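Local coordinates for sugar ABC transporter (Sugar-binding protein) (Bacillus halodurans, PDB 4YO7) that binds myo-inositol in the cleft between its two domains and probably delivers it, as a solute-binding protein, to an ABC transporter for sugar-like compounds, at residues D64-E69 and T290-A295; S81-Q84 and Q89-A92. All coordinates share one frame; numbering follows the deposited sequence.

Interaction 1 (D64-E69 and T290-A295); sequences DAMKEE and TSVKVA
Side by side, the segments 64-69 and 290-295 run in roughly the same direction at 44°, their short axes 8.8 Å apart at closest approach, with M66 and V292 the nearest pair, CA to CA 6.0 Å. They belong to helices 57-70 and 284-299, which pack on one face of the six-stranded parallel sheet of a periplasmic binding protein domain, a three-layer alpha/beta/alpha sandwich. The pairing illustrates how the first helix of the chain and one more than two hundred residues later become neighbours in the same layer.

V292 fills the gap between the helices with its two methyl groups, each meeting a different residue. CG2 lies 3.8 Å from CB of M66 and also touches the backbone O of M66, whereas CG1 sits 3.7 Å from CG of E69. The selenomethionine side chain of M66 then turns away from V292, and against the sheet F80 touches M66 while F78 touches V292.

At the outer edge of this apolar contact the CH2 groups of E69 pack on V292 while its carboxylate goes to K293. With its CG anti to the backbone N (chi1 -179°), the chain reaches across to V292, and the bend at chi2 brings the carboxylate to the lysine. K293 crosses it at about a right angle and its NZ forms a salt bridge 3.1 Å long with OE2 of E69, approaching from above the carboxylate plane, 49° out of it. The same OE2 accepts a hydrogen bond from Y73 OH, so this oxygen is gripped by the tyrosine as well as by the lysine. A water bridges the pair: it donates to OE1 of E69 at 2.8 Å and accepts from NZ of K293 at 2.7 Å, so that OE2 is joined to the ammonium group directly and OE1 through the water.

Interaction 2 (S81-Q84 and Q89-A92); sequences SDAQ and QQMA
The turn that leads from strand 76-82 into helix 87-100, a beta-alpha connection of the Rossmann-like domain, is bridged by the amide of Q89 in the first part of the helix. Its NE2 donates two hydrogen bonds, to the backbone O of D82 at 2.9 Å and to OE1 of Q84, also at 2.9 Å. The second is the straighter, with an N-H...O angle of 170° against 140°, and both acceptors lie close to the amide plane of Q89. The planes of the two amides are 52° apart. The Q89 side chain leaves the helix trans to its own nitrogen and stays extended, passing the backbone O of A83 to reach the strand end. Q93 NE2 is a second donor to D82 O, and D82 OD1 accepts from Q84 N, an Asx turn. Next to these bonds, CB of A83 packs at 3.7 Å on CB of Q90, whose own amide is engaged with V110 N and N108 O. A leucine in place of Q89 would probably cost both bonds, leaving D82 O to its other donor, Q93, and the amide of Q84 without this donor and freer to turn. One amide nitrogen thus uses both of its hydrogens to join a main-chain and a side-chain carbonyl across the turn.

Interaction 2 is nested within the chain loop closed by interaction 1: helix 57-70 is followed directly by strand 76-82, whose end supplies the turn. The two contacts do not touch. Their centres are 18 Å apart and their nearest atoms about 7 Å. Strand 76-82 links them, since its F78 and F80 meet the helices of interaction 1, while its end carries D82 of interaction 2. Both stand back from the bound myo-inositol, the side chains of M66 and D82 being about 11 Å and about 10 Å from it. As a general lesson, distant and local sequence contacts here build the same domain beside its ligand cleft.

Interaction 1 (D64-E69 and T290-A295)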
loop_
_atom_site.group_PDB
_atom_site.type_symbol
_atom_site.label_atom_id
_atom_site.label_comp_id
_atom_site.label_asym_id
_atom_site.label_seq_id
_atom_site.Cartn_x
_atom_site.Cartn_y
_atom_site.Cartn_z
ATOM N N ASP A 64 6.588 10.696 -5.725
ATOM C CA ASP A 64 7.228 11.229 -6.938
ATOM C C ASP A 64 6.172 11.509 -8.008
ATOM O O ASP A 64 6.260 12.510 -8.744
ATOM C CB ASP A 64 8.280 10.257 -7.492
ATOM C CG ASP A 64 9.541 10.185 -6.630
ATOM O OD1 ASP A 64 9.731 11.053 -5.750
ATOM O OD2 ASP A 64 10.357 9.263 -6.855
ATOM N N ALA A 65 5.171 10.637 -8.091
ATOM C CA ALA A 65 4.086 10.828 -9.055
ATOM C C ALA A 65 3.218 12.043 -8.685
ATOM O O ALA A 65 2.767 12.768 -9.583
ATOM C CB ALA A 65 3.227 9.582 -9.159
HETATM N N MSE A 66 2.996 12.271 -7.383
HETATM C CA MSE A 66 2.259 13.467 -6.937
HETATM C C MSE A 66 3.026 14.722 -7.324
HETATM O O MSE A 66 2.447 15.679 -7.833
HETATM C CB MSE A 66 1.989 13.445 -5.417
HETATM C CG MSE A 66 1.091 12.322 -5.025
HETATM SE SE MSE A 66 0.467 12.550 -3.188
HETATM C CE MSE A 66 2.077 12.211 -2.230
ATOM N N LYS A 67 4.334 14.724 -7.096
ATOM C CA LYS A 67 5.136 15.899 -7.415
ATOM C C LYS A 67 5.164 16.168 -8.924
ATOM O O LYS A 67 5.096 17.316 -9.370
ATOM C CB LYS A 67 6.553 15.728 -6.861
ATOM C CG LYS A 67 6.590 15.760 -5.350
ATOM C CD LYS A 67 8.015 15.723 -4.808
ATOM C CE LYS A 67 8.038 15.909 -3.297
ATOM N NZ LYS A 67 9.432 15.987 -2.745
ATOM N N GLU A 68 5.253 15.115 -9.725
ATOM C CA GLU A 68 5.246 15.276 -11.176
ATOM C C GLU A 68 3.920 15.859 -11.669
ATOM O O GLU A 68 3.894 16.755 -12.532
ATOM C CB GLU A 68 5.511 13.935 -11.865
ATOM C CG GLU A 68 6.963 13.501 -11.880
ATOM C CD GLU A 68 7.685 13.827 -13.183
ATOM O OE1 GLU A 68 7.030 14.246 -14.164
ATOM O OE2 GLU A 68 8.920 13.654 -13.221
ATOM N N GLU A 69 2.812 15.366 -11.124
ATOM C CA GLU A 69 1.501 15.861 -11.528
ATOM C C GLU A 69 1.291 17.302 -11.051
ATOM O O GLU A 69 0.726 18.119 -11.773
ATOM C CB GLU A 69 0.405 14.941 -11.010
ATOM C CG GLU A 69 -1.002 15.352 -11.400
ATOM C CD GLU A 69 -1.259 15.321 -12.884
ATOM O OE1 GLU A 69 -0.734 14.418 -13.573
ATOM O OE2 GLU A 69 -2.014 16.195 -13.364
ATOM N N THR A 290 -3.594 10.805 -9.581
ATOM C CA THR A 290 -5.032 10.987 -9.431
ATOM C C THR A 290 -5.380 11.740 -8.149
ATOM O O THR A 290 -6.299 12.580 -8.148
ATOM C CB THR A 290 -5.778 9.634 -9.480
ATOM O OG1 THR A 290 -5.489 8.975 -10.721
ATOM C CG2 THR A 290 -7.272 9.843 -9.413
ATOM N N SER A 291 -4.650 11.484 -7.065
ATOM C CA SER A 291 -4.899 12.213 -5.816
ATOM C C SER A 291 -4.715 13.717 -6.028
ATOM O O SER A 291 -5.509 14.525 -5.566
ATOM C CB SER A 291 -3.961 11.730 -4.703
ATOM O OG SER A 291 -4.268 10.409 -4.329
ATOM N N VAL A 292 -3.647 14.077 -6.727
ATOM C CA VAL A 292 -3.407 15.478 -7.041
ATOM C C VAL A 292 -4.512 16.069 -7.932
ATOM O O VAL A 292 -4.992 17.182 -7.675
ATOM C CB VAL A 292 -2.030 15.674 -7.702
ATOM C CG1 VAL A 292 -1.865 17.091 -8.221
ATOM C CG2 VAL A 292 -0.968 15.396 -6.674
ATOM N N LYS A 293 -4.924 15.334 -8.956
ATOM C CA LYS A 293 -5.961 15.819 -9.848
ATOM C C LYS A 293 -7.277 16.063 -9.109
ATOM O O LYS A 293 -7.963 17.063 -9.341
ATOM C CB LYS A 293 -6.177 14.833 -11.009
ATOM C CG LYS A 293 -5.029 14.754 -11.970
ATOM C CD LYS A 293 -5.302 13.663 -13.017
ATOM C CE LYS A 293 -4.096 13.319 -13.859
ATOM N NZ LYS A 293 -3.870 14.306 -14.942
ATOM N N VAL A 294 -7.623 15.136 -8.222
ATOM C CA VAL A 294 -8.853 15.233 -7.471
ATOM C C VAL A 294 -8.792 16.415 -6.496
ATOM O O VAL A 294 -9.759 17.154 -6.333
ATOM C CB VAL A 294 -9.128 13.910 -6.747
ATOM C CG1 VAL A 294 -10.286 14.024 -5.775
ATOM C CG2 VAL A 294 -9.436 12.837 -7.798
ATOM N N ALA A 295 -7.643 16.591 -5.853
ATOM C CA ALA A 295 -7.456 17.681 -4.909
ATOM C C ALA A 295 -7.567 19.026 -5.604
ATOM O O ALA A 295 -8.190 19.964 -5.103
ATOM C CB ALA A 295 -6.096 17.545 -4.213
HETATM O O HOH W 1 -1.707 12.929 -15.738
#

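Interaction 2 (S81-Q84 and Q89-A92)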
loop_
_atom_site.group_PDB
_atom_site.type_symbol
_atom_site.label_atom_id
_atom_site.label_comp_id
_atom_site.label_asym_id
_atom_site.label_seq_id
_atom_site.Cartn_x
_atom_site.Cartn_y
_atom_site.Cartn_z
ATOM N N SER A 81 4.541 17.296 2.758
ATOM C CA SER A 81 5.034 16.978 4.090
ATOM C C SER A 81 5.056 15.472 4.324
ATOM O O SER A 81 4.306 14.725 3.704
ATOM C CB SER A 81 4.151 17.632 5.166
ATOM O OG SER A 81 4.167 19.049 5.015
ATOM N N ASP A 82 5.933 15.057 5.225
ATOM C CA ASP A 82 6.198 13.654 5.537
ATOM C C ASP A 82 5.998 13.467 7.042
ATOM O O ASP A 82 6.675 14.107 7.840
ATOM C CB ASP A 82 7.637 13.302 5.114
ATOM C CG ASP A 82 8.068 11.899 5.487
ATOM O OD1 ASP A 82 7.286 11.094 6.031
ATOM O OD2 ASP A 82 9.244 11.594 5.187
ATOM N N ALA A 83 5.057 12.612 7.421
ATOM C CA ALA A 83 4.736 12.401 8.832
ATOM C C ALA A 83 5.735 11.501 9.546
ATOM O O ALA A 83 5.691 11.409 10.765
ATOM C CB ALA A 83 3.348 11.821 8.977
ATOM N N GLN A 84 6.610 10.837 8.789
ATOM C CA GLN A 84 7.641 9.945 9.355
ATOM C C GLN A 84 7.051 8.903 10.310
ATOM O O GLN A 84 7.577 8.656 11.408
ATOM C CB GLN A 84 8.722 10.776 10.057
ATOM C CG GLN A 84 9.410 11.720 9.101
ATOM C CD GLN A 84 10.429 12.641 9.787
ATOM O OE1 GLN A 84 10.076 13.485 10.604
ATOM N NE2 GLN A 84 11.685 12.468 9.456
ATOM N N GLN A 89 2.847 13.966 14.530
ATOM C CA GLN A 89 3.387 14.818 13.481
ATOM C C GLN A 89 2.389 15.024 12.350
ATOM O O GLN A 89 2.236 16.144 11.863
ATOM C CB GLN A 89 4.690 14.220 12.957
ATOM C CG GLN A 89 5.416 15.049 11.951
ATOM C CD GLN A 89 6.886 14.631 11.858
ATOM O OE1 GLN A 89 7.543 14.425 12.876
ATOM N NE2 GLN A 89 7.388 14.474 10.650
ATOM N N GLN A 90 1.689 13.966 11.937
ATOM C CA GLN A 90 0.693 14.109 10.878
ATOM C C GLN A 90 -0.429 15.035 11.311
ATOM O O GLN A 90 -0.860 15.881 10.524
ATOM C CB GLN A 90 0.120 12.766 10.454
ATOM C CG GLN A 90 -0.777 12.876 9.246
ATOM C CD GLN A 90 -0.983 11.528 8.571
ATOM O OE1 GLN A 90 -1.601 10.627 9.138
ATOM N NE2 GLN A 90 -0.452 11.383 7.371
HETATM N N MSE A 91 -0.913 14.874 12.548
HETATM C CA MSE A 91 -1.934 15.783 13.072
HETATM C C MSE A 91 -1.440 17.230 13.093
HETATM O O MSE A 91 -2.201 18.118 12.739
HETATM C CB MSE A 91 -2.390 15.353 14.478
HETATM C CG MSE A 91 -3.032 13.985 14.502
HETATM SE SE MSE A 91 -4.659 14.036 15.520
HETATM C CE MSE A 91 -5.539 15.458 14.469
ATOM N N ALA A 92 -0.179 17.460 13.449
ATOM C CA ALA A 92 0.368 18.823 13.485
ATOM C C ALA A 92 0.479 19.419 12.080
ATOM O O ALA A 92 0.247 20.609 11.886
ATOM C CB ALA A 92 1.738 18.851 14.188
#